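Local coordinates for protein gamma-glutamyltranspeptidase (Streptomyces lincolnensis, PDB 6J3A) that probably acts as a gamma-glutamyltranspeptidase-like enzyme of the N-terminal nucleophile (Ntn) family, cleaving or transferring gamma-glutamyl-type amide groups, at residues G34-A39 and N432-T437; E60-L65 and L483-A488; E71-C76 and Y257-T262; H423-D428 and V495-T500. All coordinates share one frame; numbering follows the deposited sequence.

Interaction 1 (G34-A39 and N432-T437); sequences GNAYDA and NMVAAT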
loop_
_atom_site.group_PDB
_atom_site.type_symbol
_atom_site.label_atom_id
_atom_site.label_comp_id
_atom_site.label_asym_id
_atom_site.label_seq_id
_atom_site.Cartn_x
_atom_site.Cartn_y
_atom_site.Cartn_z
ATOM N N GLY A 34 12.379 -17.428 0.343
ATOM C CA GLY A 34 13.097 -17.168 -0.901
ATOM C C GLY A 34 13.839 -15.851 -0.823
ATOM O O GLY A 34 13.699 -15.118 0.155
ATOM N N ASN A 35 14.620 -15.558 -1.862
ATOM C CA ASN A 35 15.435 -14.339 -1.916
ATOM C C ASN A 35 14.849 -13.352 -2.914
ATOM O O ASN A 35 13.811 -13.629 -3.503
ATOM C CB ASN A 35 16.918 -14.678 -2.181
ATOM C CG ASN A 35 17.176 -15.254 -3.562
ATOM O OD1 ASN A 35 16.505 -14.926 -4.535
ATOM N ND2 ASN A 35 18.183 -16.109 -3.650
ATOM N N ALA A 36 15.505 -12.207 -3.097
ATOM C CA ALA A 36 14.995 -11.141 -3.976
ATOM C C ALA A 36 14.811 -11.595 -5.420
ATOM O O ALA A 36 13.947 -11.093 -6.138
ATOM C CB ALA A 36 15.908 -9.922 -3.926
ATOM N N TYR A 37 15.632 -12.556 -5.827
ATOM C CA TYR A 37 15.641 -13.056 -7.193
ATOM C C TYR A 37 14.502 -14.048 -7.395
ATOM O O TYR A 37 13.735 -13.891 -8.345
ATOM C CB TYR A 37 17.037 -13.604 -7.553
ATOM C CG TYR A 37 18.091 -12.577 -7.184
ATOM C CD1 TYR A 37 18.071 -11.300 -7.746
ATOM C CD2 TYR A 37 19.030 -12.834 -6.192
ATOM C CE1 TYR A 37 18.990 -10.332 -7.369
ATOM C CE2 TYR A 37 19.955 -11.872 -5.811
ATOM C CZ TYR A 37 19.927 -10.622 -6.402
ATOM O OH TYR A 37 20.845 -9.670 -6.027
ATOM N N ASP A 38 14.367 -15.027 -6.496
ATOM C CA ASP A 38 13.172 -15.879 -6.462
ATOM C C ASP A 38 11.916 -15.013 -6.549
ATOM O O ASP A 38 11.002 -15.275 -7.339
ATOM C CB ASP A 38 13.087 -16.653 -5.158
ATOM C CG ASP A 38 14.203 -17.636 -4.984
ATOM O OD1 ASP A 38 14.414 -18.470 -5.879
ATOM O OD2 ASP A 38 14.873 -17.604 -3.925
ATOM N N ALA A 39 11.888 -13.979 -5.719
ATOM C CA ALA A 39 10.733 -13.105 -5.613
ATOM C C ALA A 39 10.417 -12.435 -6.934
ATOM O O ALA A 39 9.279 -12.454 -7.390
ATOM C CB ALA A 39 10.973 -12.052 -4.546
ATOM N N ASN A 432 20.239 -8.323 -0.747
ATOM C CA ASN A 432 20.272 -8.478 -2.211
ATOM C C ASN A 432 19.237 -7.518 -2.800
ATOM O O ASN A 432 18.167 -7.336 -2.222
ATOM C CB ASN A 432 19.932 -9.914 -2.627
ATOM C CG ASN A 432 20.875 -10.958 -2.031
ATOM O OD1 ASN A 432 22.086 -10.835 -2.142
ATOM N ND2 ASN A 432 20.314 -11.996 -1.410
ATOM N N MET A 433 19.560 -6.881 -3.915
ATOM C CA MET A 433 18.591 -6.045 -4.618
ATOM C C MET A 433 18.468 -6.481 -6.056
ATOM O O MET A 433 19.382 -7.110 -6.610
ATOM C CB MET A 433 18.982 -4.577 -4.584
ATOM C CG MET A 433 19.254 -4.059 -3.190
ATOM S SD MET A 433 19.740 -2.329 -3.219
ATOM C CE MET A 433 18.140 -1.567 -3.092
ATOM N N VAL A 434 17.327 -6.132 -6.646
ATOM C CA VAL A 434 17.043 -6.391 -8.056
ATOM C C VAL A 434 16.105 -5.290 -8.597
ATOM O O VAL A 434 15.238 -4.804 -7.882
ATOM C CB VAL A 434 16.484 -7.819 -8.247
ATOM C CG1 VAL A 434 15.085 -7.960 -7.676
ATOM C CG2 VAL A 434 16.525 -8.230 -9.701
ATOM N N ALA A 435 16.315 -4.872 -9.840
ATOM C CA ALA A 435 15.427 -3.910 -10.516
ATOM C C ALA A 435 15.251 -4.369 -11.958
ATOM O O ALA A 435 16.238 -4.500 -12.686
ATOM C CB ALA A 435 16.004 -2.503 -10.476
ATOM N N ALA A 436 14.009 -4.624 -12.363
ATOM C CA ALA A 436 13.731 -5.175 -13.693
ATOM C C ALA A 436 12.616 -4.398 -14.342
ATOM O O ALA A 436 11.650 -4.029 -13.683
ATOM C CB ALA A 436 13.349 -6.643 -13.596
ATOM N N THR A 437 12.738 -4.196 -15.648
ATOM C CA THR A 437 11.748 -3.474 -16.431
ATOM C C THR A 437 11.247 -4.408 -17.526
ATOM O O THR A 437 11.702 -4.314 -18.652
ATOM C CB THR A 437 12.386 -2.194 -17.014
ATOM O OG1 THR A 437 12.850 -1.368 -15.942
ATOM C CG2 THR A 437 11.405 -1.383 -17.840
#
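Ala-36 and Asn-432 bring the two backbones nearest, CA to CA 6.2 Å, where the first turn of helix 36-50 meets the start of strand 433-436. This is helix-on-sheet packing, consistent with the layered alpha-beta-beta-alpha fold of Ntn hydrolases. Tyr-37 has the largest share of the contact. Its CG lies anti to the carbonyl carbon (chi1 -50°), which sends the ring out to the strand, where OH donates to Met-433 O at 3.0 Å; the donor stands 36° above that carbonyl plane. The ring has CE1 3.7 Å from Val-434 CB, while CE2 is 3.7 Å from Asn-432 CB, with ring and amide planes 41° apart. A phenylalanine in its place would probably leave Met-433 O without its hydroxyl donor and the ring without its bond to the strand. Ala-36 adds its CB, 4.3 Å from Val-434 CG1, and its N donates to Asp-428 OD2. Asn-432 OD1 accepts from Ala-68 N. Asn-35 and Asp-38 close the helix start as a capping box: Tyr-37 N and Asp-38 N reach Asn-35 OD1 from opposite faces of its plane, and Asn-35 N bonds in return to Asp-38 OD2 at 2.9 Å, on that oxygen's anti lone pair.

Interaction 2 (E60-L65 and L483-A488); sequences EVPILL and LTPSIA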
loop_
_atom_site.group_PDB
_atom_site.type_symbol
_atom_site.label_atom_id
_atom_site.label_comp_id
_atom_site.label_asym_id
_atom_site.label_seq_id
_atom_site.Cartn_x
_atom_site.Cartn_y
_atom_site.Cartn_z
ATOM N N GLU A 60 10.408 -8.882 -23.357
ATOM C CA GLU A 60 11.804 -8.604 -23.005
ATOM C C GLU A 60 11.922 -8.129 -21.589
ATOM O O GLU A 60 10.937 -7.726 -20.994
ATOM C CB GLU A 60 12.357 -7.470 -23.865
ATOM C CG GLU A 60 12.253 -7.728 -25.345
ATOM C CD GLU A 60 11.097 -7.068 -26.052
ATOM O OE1 GLU A 60 10.944 -7.426 -27.225
ATOM O OE2 GLU A 60 10.363 -6.226 -25.487
ATOM N N VAL A 61 13.151 -8.131 -21.079
ATOM C CA VAL A 61 13.458 -7.526 -19.790
ATOM C C VAL A 61 14.971 -7.302 -19.631
ATOM O O VAL A 61 15.750 -8.228 -19.829
ATOM C CB VAL A 61 12.903 -8.367 -18.606
ATOM C CG1 VAL A 61 13.541 -9.746 -18.525
ATOM C CG2 VAL A 61 13.089 -7.627 -17.294
ATOM N N PRO A 62 15.389 -6.064 -19.307
ATOM C CA PRO A 62 16.693 -5.846 -18.660
ATOM C C PRO A 62 16.582 -6.023 -17.151
ATOM O O PRO A 62 15.675 -5.466 -16.544
ATOM C CB PRO A 62 17.035 -4.379 -18.979
ATOM C CG PRO A 62 15.941 -3.862 -19.847
ATOM C CD PRO A 62 14.778 -4.799 -19.745
ATOM N N ILE A 63 17.497 -6.775 -16.550
ATOM C CA ILE A 63 17.516 -6.936 -15.098
ATOM C C ILE A 63 18.830 -6.401 -14.536
ATOM O O ILE A 63 19.902 -6.789 -14.990
ATOM C CB ILE A 63 17.345 -8.409 -14.685
ATOM C CG1 ILE A 63 16.132 -9.032 -15.389
ATOM C CG2 ILE A 63 17.193 -8.519 -13.167
ATOM C CD1 ILE A 63 16.096 -10.545 -15.309
ATOM N N LEU A 64 18.728 -5.506 -13.553
ATOM C CA LEU A 64 19.874 -5.048 -12.775
ATOM C C LEU A 64 19.876 -5.756 -11.440
ATOM O O LEU A 64 18.929 -5.619 -10.672
ATOM C CB LEU A 64 19.783 -3.551 -12.522
ATOM C CG LEU A 64 20.367 -2.658 -13.605
ATOM C CD1 LEU A 64 19.888 -1.234 -13.398
ATOM C CD2 LEU A 64 21.886 -2.713 -13.582
ATOM N N LEU A 65 20.947 -6.477 -11.145
ATOM C CA LEU A 65 21.059 -7.179 -9.879
ATOM C C LEU A 65 22.241 -6.633 -9.074
ATOM O O LEU A 65 23.256 -6.219 -9.635
ATOM C CB LEU A 65 21.153 -8.696 -10.079
ATOM C CG LEU A 65 22.111 -9.295 -11.117
ATOM C CD1 LEU A 65 22.448 -10.736 -10.739
ATOM C CD2 LEU A 65 21.547 -9.262 -12.535
ATOM N N LEU A 483 13.599 0.047 -22.403
ATOM C CA LEU A 483 13.570 -0.589 -21.090
ATOM C C LEU A 483 14.856 -0.305 -20.334
ATOM O O LEU A 483 15.940 -0.658 -20.795
ATOM C CB LEU A 483 13.383 -2.098 -21.250
ATOM C CG LEU A 483 12.271 -2.531 -22.227
ATOM C CD1 LEU A 483 12.062 -4.034 -22.127
ATOM C CD2 LEU A 483 10.965 -1.751 -22.036
ATOM N N THR A 484 14.724 0.305 -19.159
ATOM C CA THR A 484 15.860 0.873 -18.476
ATOM C C THR A 484 15.685 0.950 -16.958
ATOM O O THR A 484 15.374 2.012 -16.403
ATOM C CB THR A 484 16.228 2.247 -19.075
ATOM O OG1 THR A 484 17.301 2.809 -18.321
ATOM C CG2 THR A 484 15.031 3.213 -19.109
ATOM N N PRO A 485 15.932 -0.175 -16.268
ATOM C CA PRO A 485 15.934 -0.133 -14.803
ATOM C C PRO A 485 17.173 0.576 -14.248
ATOM O O PRO A 485 18.128 0.831 -14.988
ATOM C CB PRO A 485 15.922 -1.614 -14.398
ATOM C CG PRO A 485 16.505 -2.341 -15.557
ATOM C CD PRO A 485 16.306 -1.502 -16.789
ATOM N N SER A 486 17.153 0.860 -12.950
ATOM C CA SER A 486 18.241 1.572 -12.274
ATOM C C SER A 486 18.598 0.917 -10.958
ATOM O O SER A 486 17.740 0.338 -10.276
ATOM C CB SER A 486 17.849 3.021 -11.977
ATOM O OG SER A 486 17.335 3.668 -13.127
ATOM N N ILE A 487 19.877 1.001 -10.620
ATOM C CA ILE A 487 20.347 0.760 -9.267
ATOM C C ILE A 487 21.267 1.922 -8.892
ATOM O O ILE A 487 22.126 2.319 -9.674
ATOM C CB ILE A 487 21.037 -0.620 -9.125
ATOM C CG1 ILE A 487 19.976 -1.725 -9.127
ATOM C CG2 ILE A 487 21.859 -0.683 -7.838
ATOM C CD1 ILE A 487 20.493 -3.131 -8.886
ATOM N N ALA A 488 21.079 2.476 -7.700
ATOM C CA ALA A 488 21.921 3.581 -7.233
ATOM C C ALA A 488 22.781 3.146 -6.070
ATOM O O ALA A 488 22.307 2.485 -5.155
ATOM C CB ALA A 488 21.092 4.794 -6.848
#
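Pro-62 lays the CG-CD side of its ring over Leu-483, crossing that side chain at about a right angle, with Pro-62 CD 3.4 Å from Leu-483 CB. The overlap is close enough that Pro-62 CG also lies 3.3 Å from Leu-483 O. The other end of the leucine, CD1, packs against Glu-60 CB at 3.9 Å. Next along, the two prolines meet: Pro-62 CB is 3.7 Å from Pro-485 CD, and the CG of Pro-485 rests against the carbonyl oxygen of Pro-62. Leu-64 then reaches over the chain beyond Pro-485. With chi1 at -87° and chi2 at 165°, the branch ending in CD1 is laid against the backbone, 3.1 Å from Pro-485 O and 3.4 Å from Ser-486 CA. Ile-487 answers from the opposite strand, its CD1 3.7 Å from Leu-64 CB.

No hydrogen bond crosses between the segments. The axes of strands 61-65 and 486-488 run only 16° from parallel and approach to 7.4 Å, so apolar side chains join them face to face, consistent with the two stacked sheets of an Ntn hydrolase. The hydroxyls of residues 483-488 are used outside the contact, Thr-484 OG1 and Ser-486 OG both bonding to Lys-272 NZ, while Glu-60 forms a salt bridge with Arg-459. Strand 61-66 lies between strands 433-436 and 73-77, with helix 111-122 against its other face through Trp-115 on Val-61 and Ile-63; strand 486-490 pairs with 493-499, Ser-486 bonding to Phe-498.

Interaction 3 (E71-C76 and Y257-T262); sequences EVRVLC and YEAPAT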
loop_
_atom_site.group_PDB
_atom_site.type_symbol
_atom_site.label_atom_id
_atom_site.label_comp_id
_atom_site.label_asym_id
_atom_site.label_seq_id
_atom_site.Cartn_x
_atom_site.Cartn_y
_atom_site.Cartn_z
ATOM N N GLU A 71 29.305 -7.547 -6.986
ATOM C CA GLU A 71 29.237 -6.519 -8.028
ATOM C C GLU A 71 27.846 -6.333 -8.629
ATOM O O GLU A 71 27.124 -7.313 -8.882
ATOM C CB GLU A 71 30.189 -6.872 -9.185
ATOM C CG GLU A 71 31.622 -6.377 -9.035
ATOM C CD GLU A 71 32.531 -6.910 -10.145
ATOM O OE1 GLU A 71 33.739 -7.097 -9.872
ATOM O OE2 GLU A 71 32.048 -7.160 -11.286
ATOM N N VAL A 72 27.509 -5.069 -8.896
ATOM C CA VAL A 72 26.323 -4.733 -9.671
ATOM C C VAL A 72 26.503 -5.250 -11.108
ATOM O O VAL A 72 27.486 -4.947 -11.780
ATOM C CB VAL A 72 26.019 -3.218 -9.651
ATOM C CG1 VAL A 72 24.833 -2.868 -10.551
ATOM C CG2 VAL A 72 25.682 -2.783 -8.245
ATOM N N ARG A 73 25.517 -6.013 -11.562
ATOM C CA ARG A 73 25.628 -6.829 -12.753
ATOM C C ARG A 73 24.310 -6.705 -13.524
ATOM O O ARG A 73 23.241 -6.601 -12.923
ATOM C CB ARG A 73 25.909 -8.273 -12.308
ATOM C CG ARG A 73 26.603 -9.174 -13.313
ATOM C CD ARG A 73 28.083 -8.855 -13.474
ATOM N NE ARG A 73 28.666 -9.747 -14.479
ATOM C CZ ARG A 73 29.555 -9.415 -15.420
ATOM N NH1 ARG A 73 30.030 -8.176 -15.539
ATOM N NH2 ARG A 73 29.973 -10.352 -16.269
ATOM N N VAL A 74 24.404 -6.661 -14.853
ATOM C CA VAL A 74 23.248 -6.585 -15.763
ATOM C C VAL A 74 23.003 -7.961 -16.373
ATOM O O VAL A 74 23.942 -8.615 -16.815
ATOM C CB VAL A 74 23.490 -5.577 -16.915
ATOM C CG1 VAL A 74 22.422 -5.681 -17.995
ATOM C CG2 VAL A 74 23.521 -4.154 -16.394
ATOM N N LEU A 75 21.737 -8.374 -16.403
ATOM C CA LEU A 75 21.311 -9.602 -17.070
ATOM C C LEU A 75 20.429 -9.209 -18.249
ATOM O O LEU A 75 19.294 -8.771 -18.071
ATOM C CB LEU A 75 20.593 -10.545 -16.103
ATOM C CG LEU A 75 19.970 -11.824 -16.675
ATOM C CD1 LEU A 75 20.880 -12.560 -17.646
ATOM C CD2 LEU A 75 19.579 -12.749 -15.539
ATOM N N CYS A 76 20.987 -9.351 -19.450
ATOM C CA CYS A 76 20.341 -8.921 -20.669
ATOM C C CYS A 76 19.349 -9.958 -21.148
ATOM O O CYS A 76 19.730 -11.046 -21.591
ATOM C CB CYS A 76 21.358 -8.669 -21.777
ATOM S SG CYS A 76 20.562 -8.232 -23.346
ATOM N N TYR A 257 24.978 -11.935 -19.518
ATOM C CA TYR A 257 25.344 -11.023 -18.427
ATOM C C TYR A 257 26.280 -9.923 -18.927
ATOM O O TYR A 257 27.032 -10.130 -19.871
ATOM C CB TYR A 257 26.043 -11.775 -17.301
ATOM C CG TYR A 257 25.148 -12.610 -16.406
ATOM C CD1 TYR A 257 24.265 -12.015 -15.497
ATOM C CD2 TYR A 257 25.221 -14.006 -16.429
ATOM C CE1 TYR A 257 23.466 -12.792 -14.657
ATOM C CE2 TYR A 257 24.426 -14.786 -15.597
ATOM C CZ TYR A 257 23.555 -14.179 -14.709
ATOM O OH TYR A 257 22.766 -14.950 -13.885
ATOM N N GLU A 258 26.236 -8.760 -18.279
ATOM C CA GLU A 258 27.083 -7.613 -18.637
ATOM C C GLU A 258 27.433 -6.757 -17.440
ATOM O O GLU A 258 26.747 -6.774 -16.423
ATOM C CB GLU A 258 26.382 -6.727 -19.653
ATOM C CG GLU A 258 26.352 -7.349 -21.019
ATOM C CD GLU A 258 25.528 -6.576 -22.007
ATOM O OE1 GLU A 258 25.215 -5.386 -21.753
ATOM O OE2 GLU A 258 25.216 -7.182 -23.056
ATOM N N ALA A 259 28.515 -6.003 -17.576
ATOM C CA ALA A 259 28.814 -4.949 -16.640
ATOM C C ALA A 259 27.786 -3.868 -16.928
ATOM O O ALA A 259 27.392 -3.692 -18.084
ATOM C CB ALA A 259 30.221 -4.413 -16.861
ATOM N N PRO A 260 27.350 -3.140 -15.889
ATOM C CA PRO A 260 26.484 -1.986 -16.114
ATOM C C PRO A 260 27.259 -0.794 -16.639
ATOM O O PRO A 260 28.462 -0.711 -16.453
ATOM C CB PRO A 260 25.966 -1.663 -14.712
ATOM C CG PRO A 260 27.060 -2.119 -13.802
ATOM C CD PRO A 260 27.620 -3.350 -14.453
ATOM N N ALA A 261 26.556 0.112 -17.304
ATOM C CA ALA A 261 27.055 1.458 -17.547
ATOM C C ALA A 261 26.841 2.222 -16.250
ATOM O O ALA A 261 25.808 2.077 -15.608
ATOM C CB ALA A 261 26.298 2.108 -18.693
ATOM N N THR A 262 27.839 2.996 -15.846
ATOM C CA THR A 262 27.822 3.666 -14.543
ATOM C C THR A 262 28.330 5.085 -14.650
ATOM O O THR A 262 29.110 5.412 -15.526
ATOM C CB THR A 262 28.734 2.979 -13.525
ATOM O OG1 THR A 262 30.089 3.104 -13.973
ATOM C CG2 THR A 262 28.375 1.500 -13.340
#
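One face of the Tyr-257 ring is covered by Leu-75, whose CD1 makes a CH-pi contact 4.1 Å from the centroid and 18° off the ring normal, while Val-74 O lies at the ring edge. One face of the Arg-73 guanidinium lies over the backbone of Glu-258, with NH1 3.5 Å from Glu-258 C. These groups flank a short antiparallel beta ladder between strands 73-77 and 256-265, with 61-66 beyond 73-77. Val-74 and Glu-258 are its hydrogen-bonded pair, Val-74 N to Glu-258 O at 2.8 Å and Glu-258 N to Val-74 O at 2.7 Å; Leu-75 and Tyr-257 form the non-hydrogen-bonded pair. Arg-73 starts out away from strand 256-265, but the bend at chi2 (74°) folds it back across. An alanine here, lacking the guanidinium and methylenes, would probably leave the Glu-258 to Ala-259 peptide uncovered on that side. The polar ends find partners beyond the ladder: Tyr-257 OH bonds to Asp-121, Glu-258 OE2 forms a salt bridge with Arg-478, and OE1 accepts from Trp-276 NE1. Val-74 CG2 packs 3.9 Å from Pro-260 CB. Toward Val-72 the pairing stops: Pro-260 has no N-H to offer, and its CD lies 3.1 Å from Val-72 O.

Interaction 4 (H423-D428 and V495-T500); sequences HLDVVD and VMAFGT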
loop_
_atom_site.group_PDB
_atom_site.type_symbol
_atom_site.label_atom_id
_atom_site.label_comp_id
_atom_site.label_asym_id
_atom_site.label_seq_id
_atom_site.Cartn_x
_atom_site.Cartn_y
_atom_site.Cartn_z
ATOM N N HIS A 423 7.208 -2.779 -14.231
ATOM C CA HIS A 423 8.431 -2.756 -13.427
ATOM C C HIS A 423 8.253 -3.427 -12.075
ATOM O O HIS A 423 7.165 -3.398 -11.509
ATOM C CB HIS A 423 8.927 -1.331 -13.214
ATOM C CG HIS A 423 10.334 -1.267 -12.711
ATOM N ND1 HIS A 423 10.653 -1.199 -11.372
ATOM C CD2 HIS A 423 11.508 -1.297 -13.376
ATOM C CE1 HIS A 423 11.966 -1.176 -11.242
ATOM N NE2 HIS A 423 12.508 -1.246 -12.438
ATOM N N LEU A 424 9.323 -4.042 -11.575
ATOM C CA LEU A 424 9.359 -4.482 -10.188
ATOM C C LEU A 424 10.768 -4.340 -9.596
ATOM O O LEU A 424 11.765 -4.488 -10.314
ATOM C CB LEU A 424 8.798 -5.899 -10.030
ATOM C CG LEU A 424 9.681 -7.115 -10.276
ATOM C CD1 LEU A 424 8.945 -8.362 -9.834
ATOM C CD2 LEU A 424 10.044 -7.219 -11.742
ATOM N N ASP A 425 10.821 -4.007 -8.303
ATOM C CA ASP A 425 12.062 -3.953 -7.516
ATOM C C ASP A 425 11.899 -4.839 -6.305
ATOM O O ASP A 425 10.805 -4.914 -5.753
ATOM C CB ASP A 425 12.324 -2.555 -6.965
ATOM C CG ASP A 425 12.371 -1.506 -8.025
ATOM O OD1 ASP A 425 13.373 -1.502 -8.773
ATOM O OD2 ASP A 425 11.442 -0.678 -8.094
ATOM N N VAL A 426 12.983 -5.478 -5.873
ATOM C CA VAL A 426 12.973 -6.246 -4.621
ATOM C C VAL A 426 14.263 -6.014 -3.844
ATOM O O VAL A 426 15.328 -5.899 -4.426
ATOM C CB VAL A 426 12.795 -7.767 -4.840
ATOM C CG1 VAL A 426 12.590 -8.488 -3.506
ATOM C CG2 VAL A 426 11.622 -8.054 -5.765
ATOM N N VAL A 427 14.138 -5.924 -2.527
ATOM C CA VAL A 427 15.273 -6.019 -1.622
ATOM C C VAL A 427 14.909 -7.013 -0.524
ATOM O O VAL A 427 13.808 -6.959 0.026
ATOM C CB VAL A 427 15.671 -4.649 -1.052
ATOM C CG1 VAL A 427 14.512 -3.973 -0.336
ATOM C CG2 VAL A 427 16.883 -4.780 -0.136
ATOM N N ASP A 428 15.818 -7.932 -0.224
ATOM C CA ASP A 428 15.531 -8.992 0.761
ATOM C C ASP A 428 16.300 -8.787 2.085
ATOM O O ASP A 428 17.073 -7.828 2.227
ATOM C CB ASP A 428 15.768 -10.384 0.146
ATOM C CG ASP A 428 17.217 -10.636 -0.240
ATOM O OD1 ASP A 428 18.128 -9.934 0.241
ATOM O OD2 ASP A 428 17.452 -11.560 -1.040
ATOM N N VAL A 495 22.337 1.124 -2.463
ATOM C CA VAL A 495 21.260 1.617 -1.572
ATOM C C VAL A 495 19.845 1.676 -2.136
ATOM O O VAL A 495 18.915 1.670 -1.349
ATOM C CB VAL A 495 21.523 3.032 -0.996
ATOM C CG1 VAL A 495 22.793 3.037 -0.172
ATOM C CG2 VAL A 495 21.556 4.107 -2.079
ATOM N N MET A 496 19.672 1.788 -3.451
ATOM C CA MET A 496 18.340 2.026 -4.031
ATOM C C MET A 496 18.216 1.283 -5.363
ATOM O O MET A 496 19.150 1.262 -6.167
ATOM C CB MET A 496 18.067 3.538 -4.204
ATOM C CG MET A 496 16.643 3.898 -4.619
ATOM S SD MET A 496 16.184 5.647 -4.433
ATOM C CE MET A 496 17.351 6.407 -5.563
ATOM N N ALA A 497 17.066 0.652 -5.567
ATOM C CA ALA A 497 16.754 -0.082 -6.787
ATOM C C ALA A 497 15.407 0.419 -7.222
ATOM O O ALA A 497 14.450 0.371 -6.449
ATOM C CB ALA A 497 16.693 -1.579 -6.521
ATOM N N PHE A 498 15.326 0.881 -8.459
ATOM C CA PHE A 498 14.150 1.589 -8.921
ATOM C C PHE A 498 13.951 1.492 -10.434
ATOM O O PHE A 498 14.789 0.956 -11.170
ATOM C CB PHE A 498 14.192 3.050 -8.423
ATOM C CG PHE A 498 15.368 3.843 -8.913
ATOM C CD1 PHE A 498 16.642 3.617 -8.407
ATOM C CD2 PHE A 498 15.198 4.853 -9.857
ATOM C CE1 PHE A 498 17.727 4.365 -8.849
ATOM C CE2 PHE A 498 16.278 5.605 -10.303
ATOM C CZ PHE A 498 17.543 5.367 -9.790
ATOM N N GLY A 499 12.794 1.973 -10.865
ATOM C CA GLY A 499 12.450 2.030 -12.275
ATOM C C GLY A 499 11.023 2.467 -12.507
ATOM O O GLY A 499 10.302 2.822 -11.574
ATOM N N THR A 500 10.637 2.459 -13.773
ATOM C CA THR A 500 9.297 2.848 -14.193
ATOM C C THR A 500 9.094 2.440 -15.638
ATOM O O THR A 500 10.041 2.467 -16.423
ATOM C CB THR A 500 9.047 4.380 -14.097
ATOM O OG1 THR A 500 7.736 4.690 -14.575
ATOM C CG2 THR A 500 10.037 5.194 -14.924
#
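His-423 lies flat over Gly-499: the CA of the glycine sits above one ring face in a CH-pi contact, 3.4 Å from the ring centroid and 18° off the normal. The nitrogen of Thr-500 is over the same face, nearer the rim. A chi1 of -165° swings the imidazole to the side opposite the backbone N and carries it across, from just before the start of strand 424-428 to the backbone of strand 495-499. A CB on Gly-499 would point into the ring, about 2.0 Å from His-423 NE2, so this closeness depends on the bare glycine backbone. Asp-425, two residues on, comes in from the same strand face and meets the stretch from Ala-497 to Phe-498. Its CG is 3.2 Å from Ala-497 O. OD1 is crowded against the histidine in the model, so the exact turn of the carboxylate is doubtful.

The strands run at 165° to each other, nearly antiparallel, yet their axes approach only to 6.6 Å. Each has its own partners, 424-428 pairing with 433-436 and 493-499 with 486-490, consistent with side chains meeting between the two sheets of an Ntn-type sandwich. No clear hydrogen bond spans the contact, which implies that it is held chiefly by packing of the imidazole face on a glycine that has no CB to keep the ring off.

Following the chain, residues 34-39, 60-65 and 71-76 come first. Interaction 3 closes soonest, when 257-262 returns to 71-76, and its loop is nested inside those of interactions 1 and 2. Residues 423-428 then open interaction 4. Interaction 1 closes at 432-437, interaction 2 at 483-488 and interaction 4 at 495-500, so these three loops cross one another; interaction 3 precedes interaction 4 in series. Interactions 1, 2 and 3 share neighbouring strands: Ala-435 O bonds to Leu-64 N, and Ile-63 O to Leu-75 N. Interactions 2 and 4 join that layer to the strands 486-490 and 493-499, themselves linked by Ser-486 N to Phe-498 O, while interaction 1 adds helix 36-50.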